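Local atomic coordinates of predicted phosphatase, HAD family (Clostridium acetobutylicum, PDB entry 3MC1), a protein that probably hydrolyses phosphate esters as a metal-dependent phosphatase of the haloacid dehalogenase superfamily, its natural substrate not being established. Residues Val47-Leu51 against Lys52-Met56; Phe9-Asp12 against Gly13-Asp17; Lys24-Lys27 against Tyr28-Lys32. All blocks are in the same frame, centred on the assembly; numbering follows the deposited sequence.

Interaction 1 (Val47-Leu51 against Lys52-Met56); sequences VGPPL and KTSFM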
loop_
_atom_site.group_PDB
_atom_site.type_symbol
_atom_site.label_atom_id
_atom_site.label_comp_id
_atom_site.label_asym_id
_atom_site.label_seq_id
_atom_site.Cartn_x
_atom_site.Cartn_y
_atom_site.Cartn_z
ATOM N N VAL A 47 2.714 8.735 0.713
ATOM C CA VAL A 47 2.523 7.494 -0.040
ATOM C C VAL A 47 2.545 6.277 0.867
ATOM O O VAL A 47 3.596 5.900 1.390
ATOM C CB VAL A 47 3.596 7.323 -1.138
ATOM C CG1 VAL A 47 3.381 5.997 -1.879
ATOM C CG2 VAL A 47 3.532 8.493 -2.112
ATOM N N GLY A 48 1.373 5.667 1.044
ATOM C CA GLY A 48 1.262 4.490 1.889
ATOM C C GLY A 48 0.178 4.577 2.955
ATOM O O GLY A 48 -0.792 3.825 2.909
ATOM N N PRO A 49 0.309 5.488 3.933
ATOM C CA PRO A 49 -0.689 5.630 5.000
ATOM C C PRO A 49 -2.010 6.257 4.560
ATOM O O PRO A 49 -2.103 6.842 3.481
ATOM C CB PRO A 49 0.037 6.490 6.027
ATOM C CG PRO A 49 0.866 7.375 5.179
ATOM C CD PRO A 49 1.436 6.416 4.145
ATOM N N PRO A 50 -3.060 6.128 5.393
ATOM C CA PRO A 50 -4.360 6.713 5.043
ATOM C C PRO A 50 -4.160 8.223 4.875
ATOM O O PRO A 50 -3.465 8.845 5.670
ATOM C CB PRO A 50 -5.231 6.381 6.256
ATOM C CG PRO A 50 -4.606 5.127 6.804
ATOM C CD PRO A 50 -3.126 5.401 6.674
ATOM N N LEU A 51 -4.740 8.811 3.839
ATOM C CA LEU A 51 -4.582 10.250 3.623
ATOM C C LEU A 51 -4.972 11.064 4.853
ATOM O O LEU A 51 -4.287 12.020 5.220
ATOM C CB LEU A 51 -5.431 10.720 2.435
ATOM C CG LEU A 51 -4.985 10.269 1.048
ATOM C CD1 LEU A 51 -5.930 10.830 0.009
ATOM C CD2 LEU A 51 -3.554 10.732 0.790
ATOM N N LYS A 52 -6.081 10.688 5.482
ATOM C CA LYS A 52 -6.563 11.418 6.646
ATOM C C LYS A 52 -5.481 11.543 7.704
ATOM O O LYS A 52 -5.185 12.638 8.172
ATOM C CB LYS A 52 -7.796 10.728 7.236
ATOM C CG LYS A 52 -8.469 11.514 8.345
ATOM C CD LYS A 52 -9.746 10.834 8.805
ATOM C CE LYS A 52 -10.806 10.797 7.703
ATOM N NZ LYS A 52 -12.036 10.054 8.132
ATOM N N THR A 53 -4.882 10.417 8.073
ATOM C CA THR A 53 -3.833 10.424 9.086
ATOM C C THR A 53 -2.708 11.389 8.684
ATOM O O THR A 53 -2.181 12.135 9.519
ATOM C CB THR A 53 -3.245 8.998 9.289
ATOM O OG1 THR A 53 -2.345 8.684 8.219
ATOM C CG2 THR A 53 -4.353 7.973 9.284
ATOM N N SER A 54 -2.362 11.395 7.398
ATOM C CA SER A 54 -1.293 12.255 6.898
ATOM C C SER A 54 -1.629 13.751 6.888
ATOM O O SER A 54 -0.814 14.566 7.311
ATOM C CB SER A 54 -0.872 11.807 5.492
ATOM O OG SER A 54 -0.286 10.508 5.514
ATOM N N PHE A 55 -2.812 14.117 6.406
ATOM C CA PHE A 55 -3.193 15.531 6.378
ATOM C C PHE A 55 -3.283 16.085 7.802
ATOM O O PHE A 55 -2.889 17.223 8.068
ATOM C CB PHE A 55 -4.531 15.723 5.654
ATOM C CG PHE A 55 -4.409 15.784 4.151
ATOM C CD1 PHE A 55 -3.605 16.745 3.544
ATOM C CD2 PHE A 55 -5.108 14.883 3.342
ATOM C CE1 PHE A 55 -3.495 16.813 2.154
ATOM C CE2 PHE A 55 -5.006 14.943 1.953
ATOM C CZ PHE A 55 -4.198 15.909 1.356
HETATM N N MSE A 56 -3.800 15.274 8.718
HETATM C CA MSE A 56 -3.926 15.685 10.111
HETATM C C MSE A 56 -2.566 15.812 10.790
HETATM O O MSE A 56 -2.310 16.779 11.505
HETATM C CB MSE A 56 -4.797 14.689 10.880
HETATM C CG MSE A 56 -6.249 14.698 10.458
HETATM SE SE MSE A 56 -7.313 13.473 11.490
HETATM C CE MSE A 56 -7.505 14.538 13.101
HETATM O O HOH W 1 -1.226 9.357 3.257
#
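The carbonyl oxygen of Pro50 is gripped by two donors from the first turn of the helix. Thr53 OG1 gives the shorter bond, 2.8 Å to Pro50 O, and arrives on a lone pair in the carbonyl plane; Ser54 N is farther from Pro50 O, at 3.3 Å, with its N-H pointing nearly straight (159°). Pro50 is the N-cap residue, and its carbonyl opens the helical bonding pattern. Thr53 OG1 stands between its own backbone N and carbonyl carbon (chi1 77°), which turns the hydroxyl back to the cap and lays CG2 across the proline ring, 3.5 Å from Pro50 CB. Ser54 OG comes up to the other proline, 3.4 Å from Pro49 CG, and one water accepts a hydrogen bond from that hydroxyl and donates one to Pro49 O. One residue on, Phe55 N meets Leu51 O at 2.8 Å in a regular helical bond, while the Phe55 ring passes obliquely by that oxygen. The two prolines thus lead the loop into helix 51-59. Leu51 lies on Ile70 and Tyr73 of helix 63-81, Lys52 NZ forms a salt bridge with Glu63, and Phe55 packs on helix 19-31 and edge-to-face with Phe46.

Interaction 2 (Phe9-Asp12 against Gly13-Asp17); sequences FDLD and GTLTD. With NA (sodium ion), chain C.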
loop_
_atom_site.group_PDB
_atom_site.type_symbol
_atom_site.label_atom_id
_atom_site.label_comp_id
_atom_site.label_asym_id
_atom_site.label_seq_id
_atom_site.Cartn_x
_atom_site.Cartn_y
_atom_site.Cartn_z
ATOM N N PHE A 9 -0.150 -8.178 -0.174
ATOM C CA PHE A 9 0.723 -7.102 -0.635
ATOM C C PHE A 9 0.040 -5.755 -0.466
ATOM O O PHE A 9 -1.177 -5.643 -0.654
ATOM C CB PHE A 9 0.998 -7.214 -2.144
ATOM C CG PHE A 9 1.806 -8.423 -2.567
ATOM C CD1 PHE A 9 3.183 -8.329 -2.742
ATOM C CD2 PHE A 9 1.172 -9.626 -2.875
ATOM C CE1 PHE A 9 3.920 -9.422 -3.233
ATOM C CE2 PHE A 9 1.893 -10.719 -3.360
ATOM C CZ PHE A 9 3.267 -10.617 -3.544
ATOM N N ASP A 10 0.814 -4.732 -0.126
ATOM C CA ASP A 10 0.239 -3.394 -0.085
ATOM C C ASP A 10 0.347 -3.000 -1.559
ATOM O O ASP A 10 0.958 -3.733 -2.348
ATOM C CB ASP A 10 1.057 -2.443 0.783
ATOM C CG ASP A 10 0.438 -1.054 0.849
ATOM O OD1 ASP A 10 -0.814 -0.959 0.884
ATOM O OD2 ASP A 10 1.195 -0.061 0.863
ATOM N N LEU A 11 -0.236 -1.868 -1.949
ATOM C CA LEU A 11 -0.200 -1.446 -3.346
ATOM C C LEU A 11 0.882 -0.409 -3.652
ATOM O O LEU A 11 1.882 -0.722 -4.292
ATOM C CB LEU A 11 -1.583 -0.909 -3.760
ATOM C CG LEU A 11 -1.793 -0.394 -5.191
ATOM C CD1 LEU A 11 -1.213 -1.344 -6.241
ATOM C CD2 LEU A 11 -3.293 -0.233 -5.429
ATOM N N ASP A 12 0.664 0.826 -3.204
ATOM C CA ASP A 12 1.613 1.915 -3.418
ATOM C C ASP A 12 2.944 1.628 -2.726
ATOM O O ASP A 12 2.970 1.305 -1.547
ATOM C CB ASP A 12 1.050 3.239 -2.870
ATOM C CG ASP A 12 -0.249 3.655 -3.544
ATOM O OD1 ASP A 12 -0.320 3.615 -4.794
ATOM O OD2 ASP A 12 -1.198 4.029 -2.823
ATOM N N GLY A 13 4.044 1.758 -3.460
ATOM C CA GLY A 13 5.355 1.526 -2.874
ATOM C C GLY A 13 5.797 0.073 -2.777
ATOM O O GLY A 13 6.915 -0.214 -2.339
ATOM N N THR A 14 4.926 -0.849 -3.166
ATOM C CA THR A 14 5.257 -2.267 -3.121
ATOM C C THR A 14 5.055 -2.866 -4.503
ATOM O O THR A 14 5.945 -3.535 -5.041
ATOM C CB THR A 14 4.374 -3.018 -2.107
ATOM O OG1 THR A 14 4.664 -2.550 -0.786
ATOM C CG2 THR A 14 4.649 -4.512 -2.173
ATOM N N LEU A 15 3.882 -2.626 -5.084
ATOM C CA LEU A 15 3.597 -3.140 -6.415
ATOM C C LEU A 15 3.788 -2.049 -7.464
ATOM O O LEU A 15 4.287 -2.306 -8.566
ATOM C CB LEU A 15 2.168 -3.684 -6.479
ATOM C CG LEU A 15 1.842 -4.896 -5.601
ATOM C CD1 LEU A 15 0.362 -5.233 -5.714
ATOM C CD2 LEU A 15 2.706 -6.086 -6.028
ATOM N N THR A 16 3.417 -0.822 -7.113
ATOM C CA THR A 16 3.520 0.294 -8.050
ATOM C C THR A 16 4.273 1.503 -7.491
ATOM O O THR A 16 4.167 1.820 -6.311
ATOM C CB THR A 16 2.104 0.785 -8.465
ATOM O OG1 THR A 16 1.374 1.167 -7.290
ATOM C CG2 THR A 16 1.339 -0.319 -9.158
ATOM N N ASP A 17 5.044 2.155 -8.357
ATOM C CA ASP A 17 5.778 3.373 -8.010
ATOM C C ASP A 17 4.768 4.458 -8.375
ATOM O O ASP A 17 4.750 4.952 -9.507
ATOM C CB ASP A 17 7.028 3.514 -8.883
ATOM C CG ASP A 17 7.854 4.735 -8.531
ATOM O OD1 ASP A 17 7.421 5.535 -7.665
ATOM O OD2 ASP A 17 8.941 4.892 -9.123
HETATM NA NA NA C . 2.891 1.186 0.696
HETATM O O HOH W 2 -1.179 2.500 -7.243
HETATM O O HOH W 3 3.985 3.266 0.354
HETATM O O HOH W 4 2.370 1.402 2.834
#
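Asp12 turns its CG beside its own backbone nitrogen (chi1 -61°), which points OD1 toward Thr16 OG1 and the water the two share. Asp10 takes the other course, CG anti to the nitrogen (chi1 -179°), and its carboxylate swings onto the sodium ion, which Asp10 OD2 binds at 2.1 Å. Asp12 reaches the same ion with its backbone, through Asp12 O at 2.2 Å, and two waters and Asp167 complete the site. Between the aspartates, Leu11 O collects three backbone donors: Leu15 N at 2.9 Å in the carbonyl plane, Thr16 N tilted 31° from it, and Thr14 N well above it. This folds the chain back tightly, and Gly13, at positive phi (backbone angles that suit glycine), makes the turn. Leu15 CD2 reaches Phe9 CD1 at 4.0 Å, Thr14 CG2 lies at the edge of the same ring, and Leu11 CD1 lies 4.1 Å from Leu15 CB. Asp10, Asp12 and Thr14 fit the DxDx(T/V) motif of the haloacid dehalogenase family, whose first aspartate is generally the nucleophile. Asp12 OD2 forms a salt bridge with Lys111, Asp12 OD1 also bonds Ser18, and Asp10 OD1 bonds Thr109. The loop leaves strand 6-9 between strands 104-109 and 162-166, with Phe9 and Thr14 on Ile165, Leu15 on Val107, and Leu11 against helix 113-122.

Interaction 3 (Lys24-Lys27 against Tyr28-Lys32); sequences KSVK and YSLNK
Val26 and Leu30, one helical turn apart, lie side by side and point the same way, with Val26 CG1 3.7 Å from Leu30 CD1. The valine branch that touches is the one anti to the backbone nitrogen (chi1 178°). Leu30 turns its CG beside its own nitrogen (chi1 -65°), which brings Leu30 CG to 3.2 Å from Val26 O, a close approach. That oxygen is also the acceptor for Leu30 N, 2.8 Å from Val26 O. Three more bonds of the same alpha-helical i to i+4 kind run beside it, from Tyr28 N to Lys24 O, Ser29 N to Ser25 O and Asn31 N to Lys27 O. They belong to helix 19-31, the first helix after the aspartate-bearing loop, consistent with the helical cap that many haloacid dehalogenase proteins insert after this loop. Its buried face, carrying Val26, Ser29 and Leu30, meets Phe55 of helix 51-59; Ser29 OG also bonds Ala69 O of helix 63-81. Farther round the helix, the bent Lys27 chain carries its ammonium to Val37 O. Tyr28 CB sits 3.4 Å from Lys24 O, while Ser25 O lies near the plane of the tyrosine ring, at its edge. From there the ring leads outward, and Lys32 NZ donates to Tyr28 OH at 2.7 Å, where both residues also touch a crystal neighbour; the lysine also makes a cation-pi contact with Tyr72.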
loop_
_atom_site.group_PDB
_atom_site.type_symbol
_atom_site.label_atom_id
_atom_site.label_comp_id
_atom_site.label_asym_id
_atom_site.label_seq_id
_atom_site.Cartn_x
_atom_site.Cartn_y
_atom_site.Cartn_z
ATOM N N LYS A 24 1.294 14.687 -6.600
ATOM C CA LYS A 24 0.646 15.735 -7.371
ATOM C C LYS A 24 -0.782 15.980 -6.874
ATOM O O LYS A 24 -1.247 17.120 -6.861
ATOM C CB LYS A 24 0.657 15.390 -8.864
ATOM C CG LYS A 24 1.963 15.759 -9.544
ATOM C CD LYS A 24 1.985 15.412 -11.028
ATOM C CE LYS A 24 3.329 15.803 -11.636
ATOM N NZ LYS A 24 3.407 15.553 -13.101
ATOM N N SER A 25 -1.468 14.920 -6.447
ATOM C CA SER A 25 -2.829 15.056 -5.932
ATOM C C SER A 25 -2.795 15.786 -4.585
ATOM O O SER A 25 -3.675 16.589 -4.278
ATOM C CB SER A 25 -3.491 13.677 -5.766
ATOM O OG SER A 25 -3.586 13.009 -7.013
ATOM N N VAL A 26 -1.777 15.501 -3.782
ATOM C CA VAL A 26 -1.637 16.157 -2.488
ATOM C C VAL A 26 -1.309 17.639 -2.714
ATOM O O VAL A 26 -1.885 18.508 -2.066
ATOM C CB VAL A 26 -0.513 15.505 -1.657
ATOM C CG1 VAL A 26 -0.349 16.234 -0.319
ATOM C CG2 VAL A 26 -0.840 14.033 -1.435
ATOM N N LYS A 27 -0.390 17.918 -3.637
ATOM C CA LYS A 27 -0.015 19.299 -3.931
ATOM C C LYS A 27 -1.231 20.065 -4.430
ATOM O O LYS A 27 -1.441 21.224 -4.059
ATOM C CB LYS A 27 1.096 19.359 -4.983
ATOM C CG LYS A 27 1.475 20.784 -5.368
ATOM C CD LYS A 27 2.318 20.819 -6.634
ATOM C CE LYS A 27 3.802 20.958 -6.336
ATOM N NZ LYS A 27 4.150 22.340 -5.882
ATOM N N TYR A 28 -2.030 19.417 -5.275
ATOM C CA TYR A 28 -3.237 20.044 -5.810
ATOM C C TYR A 28 -4.185 20.390 -4.667
ATOM O O TYR A 28 -4.807 21.454 -4.660
ATOM C CB TYR A 28 -3.961 19.105 -6.778
ATOM C CG TYR A 28 -5.349 19.589 -7.119
ATOM C CD1 TYR A 28 -5.540 20.619 -8.040
ATOM C CD2 TYR A 28 -6.473 19.062 -6.478
ATOM C CE1 TYR A 28 -6.812 21.117 -8.315
ATOM C CE2 TYR A 28 -7.754 19.552 -6.746
ATOM C CZ TYR A 28 -7.910 20.583 -7.665
ATOM O OH TYR A 28 -9.161 21.097 -7.924
ATOM N N SER A 29 -4.298 19.470 -3.711
ATOM C CA SER A 29 -5.169 19.659 -2.556
ATOM C C SER A 29 -4.661 20.750 -1.611
ATOM O O SER A 29 -5.425 21.618 -1.187
ATOM C CB SER A 29 -5.298 18.346 -1.779
ATOM O OG SER A 29 -6.078 18.529 -0.612
ATOM N N LEU A 30 -3.375 20.695 -1.285
ATOM C CA LEU A 30 -2.777 21.666 -0.375
ATOM C C LEU A 30 -2.831 23.080 -0.941
ATOM O O LEU A 30 -3.073 24.037 -0.204
ATOM C CB LEU A 30 -1.326 21.286 -0.073
ATOM C CG LEU A 30 -1.109 19.976 0.690
ATOM C CD1 LEU A 30 0.377 19.679 0.774
ATOM C CD2 LEU A 30 -1.716 20.076 2.083
ATOM N N ASN A 31 -2.602 23.203 -2.246
ATOM C CA ASN A 31 -2.629 24.504 -2.910
ATOM C C ASN A 31 -3.998 25.165 -2.784
ATOM O O ASN A 31 -4.108 26.387 -2.872
ATOM C CB ASN A 31 -2.257 24.355 -4.387
ATOM C CG ASN A 31 -0.775 24.095 -4.588
ATOM O OD1 ASN A 31 -0.032 23.895 -3.625
ATOM N ND2 ASN A 31 -0.338 24.091 -5.842
ATOM N N LYS A 32 -5.035 24.354 -2.586
ATOM C CA LYS A 32 -6.389 24.869 -2.418
ATOM C C LYS A 32 -6.510 25.512 -1.038
ATOM O O LYS A 32 -7.456 26.241 -0.760
ATOM C CB LYS A 32 -7.415 23.737 -2.535
ATOM C CG LYS A 32 -7.571 23.163 -3.925
ATOM C CD LYS A 32 -7.988 24.245 -4.904
ATOM C CE LYS A 32 -8.479 23.643 -6.198
ATOM N NZ LYS A 32 -9.680 22.811 -5.937
#

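Interaction 2 is the buried one, its centre about 5 Å from the centre of the chain, at the end of the inner strand 6-9; interactions 1 and 3 are partly buried and farther out, at the start of helix 51-59 and within helix 19-31. Interactions 1 and 3 meet, Phe55 CE1 packing 3.7 Å from Leu30 CD2. Interaction 1 touches interaction 2, Val47 CG1 resting on Asp12 CB at 3.7 Å, whereas the nearest atoms of interactions 2 and 3 are about 10 Å apart. Chemistry follows place: carboxylate, carbonyl and sodium ion in the loop, a proline cap with hydroxyls at a helix start, and helical bonds with a mostly apolar buried face and outward lysines in the third.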